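Local coordinates for extracellular solute-binding protein family 1 (Pseudothermotoga lettingae, PDB 5CI5), which probably captures a sugar outside the cell for uptake by an ABC transporter, and is seen here with alpha-D-tagatopyranose bound, at residues Lys23-Ile29 against Gly78-Phe83; Glu100-Leu106 against Lys312-Trp316. All coordinates share one frame; numbering follows the deposited sequence. Where two conformers were deposited one is given.

Contact 1. Residues Lys23-Ile29 against Gly78-Phe83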
loop_
_atom_site.group_PDB
_atom_site.type_symbol
_atom_site.label_atom_id
_atom_site.label_comp_id
_atom_site.label_asym_id
_atom_site.label_seq_id
_atom_site.Cartn_x
_atom_site.Cartn_y
_atom_site.Cartn_z
ATOM N N LYS A 23 7.436 30.014 11.158
ATOM C CA LYS A 23 6.458 28.980 10.824
ATOM C C LYS A 23 6.669 27.795 11.753
ATOM O O LYS A 23 7.792 27.308 11.902
ATOM C CB LYS A 23 6.591 28.547 9.355
ATOM C CG LYS A 23 5.640 27.424 8.924
ATOM C CD LYS A 23 6.029 26.866 7.558
ATOM C CE LYS A 23 5.197 25.637 7.183
ATOM N NZ LYS A 23 5.740 24.974 5.950
ATOM N N THR A 24 5.594 27.341 12.393
ATOM C CA THR A 24 5.668 26.179 13.273
ATOM C C THR A 24 6.021 24.962 12.436
ATOM O O THR A 24 5.510 24.834 11.320
ATOM C CB THR A 24 4.336 25.920 13.996
ATOM O OG1 THR A 24 3.947 27.088 14.733
ATOM C CG2 THR A 24 4.457 24.733 14.942
ATOM N N LEU A 25 6.866 24.070 12.957
ATOM C CA LEU A 25 7.152 22.827 12.221
ATOM C C LEU A 25 5.848 22.105 11.928
ATOM O O LEU A 25 5.065 21.824 12.836
ATOM C CB LEU A 25 8.110 21.931 13.006
ATOM C CG LEU A 25 8.681 20.730 12.277
ATOM C CD1 LEU A 25 9.559 21.159 11.094
ATOM C CD2 LEU A 25 9.489 19.862 13.231
ATOM N N THR A 26 5.613 21.792 10.659
ATOM C CA THR A 26 4.356 21.186 10.251
ATOM C C THR A 26 4.622 19.815 9.647
ATOM O O THR A 26 5.442 19.711 8.717
ATOM C CB THR A 26 3.618 22.069 9.214
ATOM O OG1 THR A 26 3.358 23.354 9.791
ATOM C CG2 THR A 26 2.296 21.464 8.772
ATOM N N ILE A 27 3.917 18.782 10.144
ATOM C CA ILE A 27 3.965 17.449 9.555
ATOM C C ILE A 27 2.604 17.060 8.981
ATOM O O ILE A 27 1.584 17.252 9.615
ATOM C CB ILE A 27 4.457 16.374 10.569
ATOM C CG1 ILE A 27 4.598 14.998 9.895
ATOM C CG2 ILE A 27 3.561 16.269 11.802
ATOM C CD1 ILE A 27 5.241 13.912 10.775
ATOM N N TRP A 28 2.609 16.522 7.765
ATOM C CA TRP A 28 1.420 15.951 7.155
ATOM C C TRP A 28 1.534 14.450 7.143
ATOM O O TRP A 28 2.478 13.908 6.550
ATOM C CB TRP A 28 1.242 16.454 5.732
ATOM C CG TRP A 28 0.771 17.859 5.671
ATOM C CD1 TRP A 28 0.664 18.742 6.713
ATOM C CD2 TRP A 28 0.304 18.547 4.506
ATOM N NE1 TRP A 28 0.161 19.952 6.256
ATOM C CE2 TRP A 28 -0.072 19.849 4.911
ATOM C CE3 TRP A 28 0.159 18.190 3.159
ATOM C CZ2 TRP A 28 -0.569 20.790 4.012
ATOM C CZ3 TRP A 28 -0.342 19.133 2.277
ATOM C CH2 TRP A 28 -0.699 20.405 2.702
ATOM N N ILE A 29 0.560 13.787 7.766
ATOM C CA ILE A 29 0.516 12.335 7.845
ATOM C C ILE A 29 -0.665 11.877 7.018
ATOM O O ILE A 29 -1.792 12.327 7.217
ATOM C CB ILE A 29 0.388 11.851 9.288
ATOM C CG1 ILE A 29 1.523 12.435 10.127
ATOM C CG2 ILE A 29 0.405 10.320 9.358
ATOM C CD1 ILE A 29 1.386 12.256 11.609
ATOM N N GLY A 78 2.471 24.556 2.690
ATOM C CA GLY A 78 2.009 23.379 3.412
ATOM C C GLY A 78 3.009 22.798 4.404
ATOM O O GLY A 78 3.344 23.457 5.396
ATOM N N PRO A 79 3.495 21.561 4.160
ATOM C CA PRO A 79 4.270 20.917 5.227
ATOM C C PRO A 79 5.791 21.137 5.167
ATOM O O PRO A 79 6.374 21.408 4.102
ATOM C CB PRO A 79 3.954 19.438 5.004
ATOM C CG PRO A 79 3.880 19.349 3.552
ATOM C CD PRO A 79 3.201 20.603 3.076
ATOM N N ASP A 80 6.434 21.001 6.327
ATOM C CA ASP A 80 7.880 20.893 6.425
ATOM C C ASP A 80 8.336 19.439 6.325
ATOM O O ASP A 80 9.450 19.174 5.887
ATOM C CB ASP A 80 8.356 21.491 7.735
ATOM C CG ASP A 80 7.920 22.927 7.885
ATOM O OD1 ASP A 80 8.216 23.702 6.967
ATOM O OD2 ASP A 80 7.263 23.277 8.888
ATOM N N LEU A 81 7.478 18.513 6.761
ATOM C CA LEU A 81 7.723 17.073 6.671
ATOM C C LEU A 81 6.422 16.426 6.232
ATOM O O LEU A 81 5.379 16.758 6.769
ATOM C CB LEU A 81 8.186 16.495 8.016
ATOM C CG LEU A 81 8.752 15.078 7.974
ATOM C CD1 LEU A 81 10.033 14.986 7.197
ATOM C CD2 LEU A 81 8.949 14.572 9.424
ATOM N N ALA A 82 6.469 15.558 5.218
ATOM C CA ALA A 82 5.245 14.978 4.640
ATOM C C ALA A 82 5.413 13.505 4.388
ATOM O O ALA A 82 6.462 13.066 3.950
ATOM C CB ALA A 82 4.862 15.652 3.304
ATOM N N PHE A 83 4.354 12.758 4.664
ATOM C CA PHE A 83 4.227 11.399 4.189
ATOM C C PHE A 83 4.161 11.389 2.662
ATOM O O PHE A 83 3.465 12.200 2.067
ATOM C CB PHE A 83 2.971 10.760 4.772
ATOM C CG PHE A 83 3.217 9.968 6.029
ATOM C CD1 PHE A 83 3.820 10.544 7.144
ATOM C CD2 PHE A 83 2.828 8.630 6.094
ATOM C CE1 PHE A 83 4.055 9.793 8.285
ATOM C CE2 PHE A 83 3.065 7.883 7.220
ATOM C CZ PHE A 83 3.677 8.459 8.320
#

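Contact 2. Residues Glu100-Leu106 against Lys312-Trp316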
loop_
_atom_site.group_PDB
_atom_site.type_symbol
_atom_site.label_atom_id
_atom_site.label_comp_id
_atom_site.label_asym_id
_atom_site.label_seq_id
_atom_site.Cartn_x
_atom_site.Cartn_y
_atom_site.Cartn_z
ATOM N N GLU A 100 13.697 18.292 -0.961
ATOM C CA GLU A 100 15.061 18.448 -0.447
ATOM C C GLU A 100 15.783 17.103 -0.471
ATOM O O GLU A 100 15.224 16.105 -0.030
ATOM C CB GLU A 100 15.005 18.992 0.981
ATOM C CG GLU A 100 16.356 19.247 1.632
ATOM C CD GLU A 100 17.019 20.527 1.183
ATOM O OE1 GLU A 100 16.482 21.254 0.308
ATOM O OE2 GLU A 100 18.083 20.839 1.744
ATOM N N PRO A 101 17.024 17.060 -0.995
ATOM C CA PRO A 101 17.763 15.789 -0.937
ATOM C C PRO A 101 18.069 15.402 0.502
ATOM O O PRO A 101 18.236 16.268 1.376
ATOM C CB PRO A 101 19.062 16.083 -1.709
ATOM C CG PRO A 101 19.242 17.556 -1.562
ATOM C CD PRO A 101 17.838 18.131 -1.590
HETATM N N MSE A 102 18.110 14.104 0.774
HETATM C CA MSE A 102 18.434 13.637 2.121
HETATM C C MSE A 102 19.724 12.759 2.136
HETATM O O MSE A 102 19.979 12.053 3.108
HETATM C CB MSE A 102 17.190 12.911 2.722
HETATM C CG MSE A 102 15.981 13.894 3.076
HETATM SE SE MSE A 102 14.143 13.147 3.353
HETATM C CE MSE A 102 14.351 12.563 5.194
ATOM N N GLU A 103 20.565 12.839 1.094
ATOM C CA GLU A 103 21.814 12.082 1.067
ATOM C C GLU A 103 22.738 12.402 2.227
ATOM O O GLU A 103 23.246 11.502 2.892
ATOM C CB GLU A 103 22.605 12.338 -0.214
ATOM C CG GLU A 103 22.272 11.449 -1.357
ATOM C CD GLU A 103 22.264 9.961 -1.017
ATOM O OE1 GLU A 103 21.243 9.340 -1.302
ATOM O OE2 GLU A 103 23.245 9.390 -0.507
ATOM N N GLU A 104 22.973 13.682 2.464
ATOM C CA GLU A 104 23.881 14.057 3.528
ATOM C C GLU A 104 23.356 13.596 4.888
ATOM O O GLU A 104 24.084 12.995 5.674
ATOM C CB GLU A 104 24.107 15.551 3.551
ATOM C CG GLU A 104 24.858 15.978 4.798
ATOM C CD GLU A 104 25.640 17.226 4.578
ATOM O OE1 GLU A 104 25.027 18.234 4.185
ATOM O OE2 GLU A 104 26.868 17.192 4.793
ATOM N N HIS A 105 22.086 13.843 5.158
ATOM C CA HIS A 105 21.550 13.361 6.430
ATOM C C HIS A 105 21.629 11.833 6.577
ATOM O O HIS A 105 21.936 11.330 7.657
ATOM C CB HIS A 105 20.123 13.837 6.592
ATOM C CG HIS A 105 20.022 15.228 7.143
ATOM N ND1 HIS A 105 19.237 16.197 6.556
ATOM C CD2 HIS A 105 20.589 15.799 8.228
ATOM C CE1 HIS A 105 19.322 17.307 7.264
ATOM N NE2 HIS A 105 20.140 17.096 8.281
ATOM N N LEU A 106 21.335 11.090 5.501
ATOM C CA LEU A 106 21.289 9.644 5.598
ATOM C C LEU A 106 22.696 9.092 5.762
ATOM O O LEU A 106 22.913 8.098 6.462
ATOM C CB LEU A 106 20.607 9.034 4.382
ATOM C CG LEU A 106 19.111 9.292 4.359
ATOM C CD1 LEU A 106 18.568 8.885 2.998
ATOM C CD2 LEU A 106 18.387 8.543 5.466
ATOM N N LYS A 312 13.960 23.177 7.325
ATOM C CA LYS A 312 14.466 21.899 6.849
ATOM C C LYS A 312 15.269 21.119 7.871
ATOM O O LYS A 312 15.231 19.888 7.881
ATOM C CB LYS A 312 15.324 22.109 5.613
ATOM C CG LYS A 312 14.532 22.658 4.479
ATOM C CD LYS A 312 15.435 22.897 3.278
ATOM C CE LYS A 312 14.621 23.267 2.088
ATOM N NZ LYS A 312 15.469 23.670 0.920
ATOM N N GLU A 313 16.027 21.811 8.713
ATOM C CA GLU A 313 16.834 21.106 9.688
ATOM C C GLU A 313 15.947 20.518 10.802
ATOM O O GLU A 313 16.143 19.365 11.192
ATOM C CB GLU A 313 17.910 22.044 10.246
ATOM C CG GLU A 313 19.239 21.378 10.539
ATOM C CD GLU A 313 19.735 20.512 9.393
ATOM O OE1 GLU A 313 19.812 21.002 8.245
ATOM O OE2 GLU A 313 20.039 19.331 9.651
ATOM N N ASP A 314 14.960 21.266 11.292
ATOM C CA ASP A 314 14.057 20.731 12.306
ATOM C C ASP A 314 13.183 19.617 11.725
ATOM O O ASP A 314 12.778 18.699 12.436
ATOM C CB ASP A 314 13.151 21.813 12.884
ATOM C CG ASP A 314 13.876 22.759 13.841
ATOM O OD1 ASP A 314 15.014 22.475 14.224
ATOM O OD2 ASP A 314 13.294 23.797 14.204
ATOM N N ALA A 315 12.884 19.701 10.429
ATOM C CA ALA A 315 12.104 18.651 9.789
ATOM C C ALA A 315 12.893 17.349 9.789
ATOM O O ALA A 315 12.341 16.275 10.060
ATOM C CB ALA A 315 11.727 19.031 8.373
ATOM N N TRP A 316 14.186 17.429 9.481
ATOM C CA TRP A 316 15.024 16.236 9.562
ATOM C C TRP A 316 15.039 15.689 10.996
ATOM O O TRP A 316 14.910 14.471 11.189
ATOM C CB TRP A 316 16.471 16.492 9.075
ATOM C CG TRP A 316 17.291 15.353 9.492
ATOM C CD1 TRP A 316 18.137 15.308 10.550
ATOM C CD2 TRP A 316 17.285 14.048 8.916
ATOM N NE1 TRP A 316 18.669 14.050 10.678
ATOM C CE2 TRP A 316 18.165 13.256 9.682
ATOM C CE3 TRP A 316 16.619 13.467 7.840
ATOM C CZ2 TRP A 316 18.400 11.924 9.403
ATOM C CZ3 TRP A 316 16.864 12.126 7.557
ATOM C CH2 TRP A 316 17.742 11.376 8.342
#

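Contact 1. Residues Lys23-Ile29 against Gly78-Phe83
Trp28 lays its indole flat over Pro79. The proline CD sits above the six-membered ring, 3.6 Å from its centroid and 3° off the normal, and Pro79 CB reaches Trp28 CG at 3.6 Å. With chi1 at -74°, Trp28 CG stands anti to its carbonyl carbon, and this brings the indole over the Gly78-Pro79 stretch that leads into the neighbouring strand, where Gly78 CA approaches Trp28 CZ2. Replacing Trp28 by alanine is likely to strip Pro79 of its aromatic cover and open a gap toward Leu69 and Ala72 of helix 62-75. Gly78 has a backbone conformation that a residue with a CB could hardly adopt, and a side chain would also press on the indole. The strands 25-29 and 81-83 run parallel. Strands 55-60 and 81-85 are joined through helix 62-75 in a beta-alpha-beta crossover, with strand 25-30 between them, and that helix packs on the Trp28 and Ala82 side. Trp28 N donates to Leu81 O, and Phe83 N donates to Trp28 O. Ile27 and Leu81 run alongside each other on one face of the sheet, CD1 against CD2. Ile29 CG2 rests over the face of the Phe83 ring, 3.9 Å from its centroid. At the start of the pair, Asp80 OD2 takes the N-H of Thr26 at 2.8 Å on its anti side. The extended chain of Lys23 brings NZ to Asp80 OD1 at 3.0 Å, from above the carboxylate plane, in a salt bridge. Ser309 and Asn311 also bond this carboxylate. Lys23 NZ bonds Gly78 O as well, and Thr26 O accepts from both Asp80 N and Leu81 N.

Contact 2. Residues Glu100-Leu106 against Lys312-Trp316
His105 has chi1 at -84°, with CG beside its own backbone N, while Trp316 CG swings anti to its backbone N at 167°. These two turns bring the rings face to face. The imidazole and the five-membered ring of the indole are nearly parallel, 3° apart, with centroids separated by 3.6 Å. The two side chains run antiparallel over each other. His105 CB therefore lies over the six-membered ring of Trp316, 3.5 Å from its centroid, and Trp316 CB lies over the imidazole. The imidazole is also held at its edge. His105 NE2 donates to Glu313 OE2 at 2.6 Å, on the syn side of the carboxylate, and the oxygen lies in the ring plane. Together, stack and bond fix the rotation of the imidazole, and the carboxylate would probably favour a protonated ring. Met102, a selenomethionine, brings CE to the edge of the indole in one of two modelled conformers, so this contact is less certain. Glu100 OE1 and Lys312 NZ form a salt bridge of 2.7 Å, the lysine coming from above the carboxylate plane. Lys312 NZ also bonds Ser307 O, and Trp316 NE1 bonds Glu320. The contact joins the start of helix 103-108, where Met102 is the N-cap, to the first turn of helix 312-322. Strand 128-138 touches the first segment through Leu132 and Arg129, and strand 25-30 packs on the second through Leu25.

Overall arrangement
Contact 1 and contact 2 are neighbours, their centres about 14 Å apart on the same side of the chain's centre. Helix 312-322 joins them. Its first turn forms half of contact 2, and Ala315 in that turn packs its CB on Asp80 O of contact 1 at 3.4 Å. Leu25 CD2 meets Asp314 O at 3.6 Å. Further along the helix, Leu318 covers Leu25, Ile27 and Leu81. Contact 1 lies nearer the sugar pocket: the side chain of Phe83 is about 8 Å from the bound tagatopyranose, and strand 81-85 ends at Asp85, a pocket residue. No residue of contact 2 lines the pocket.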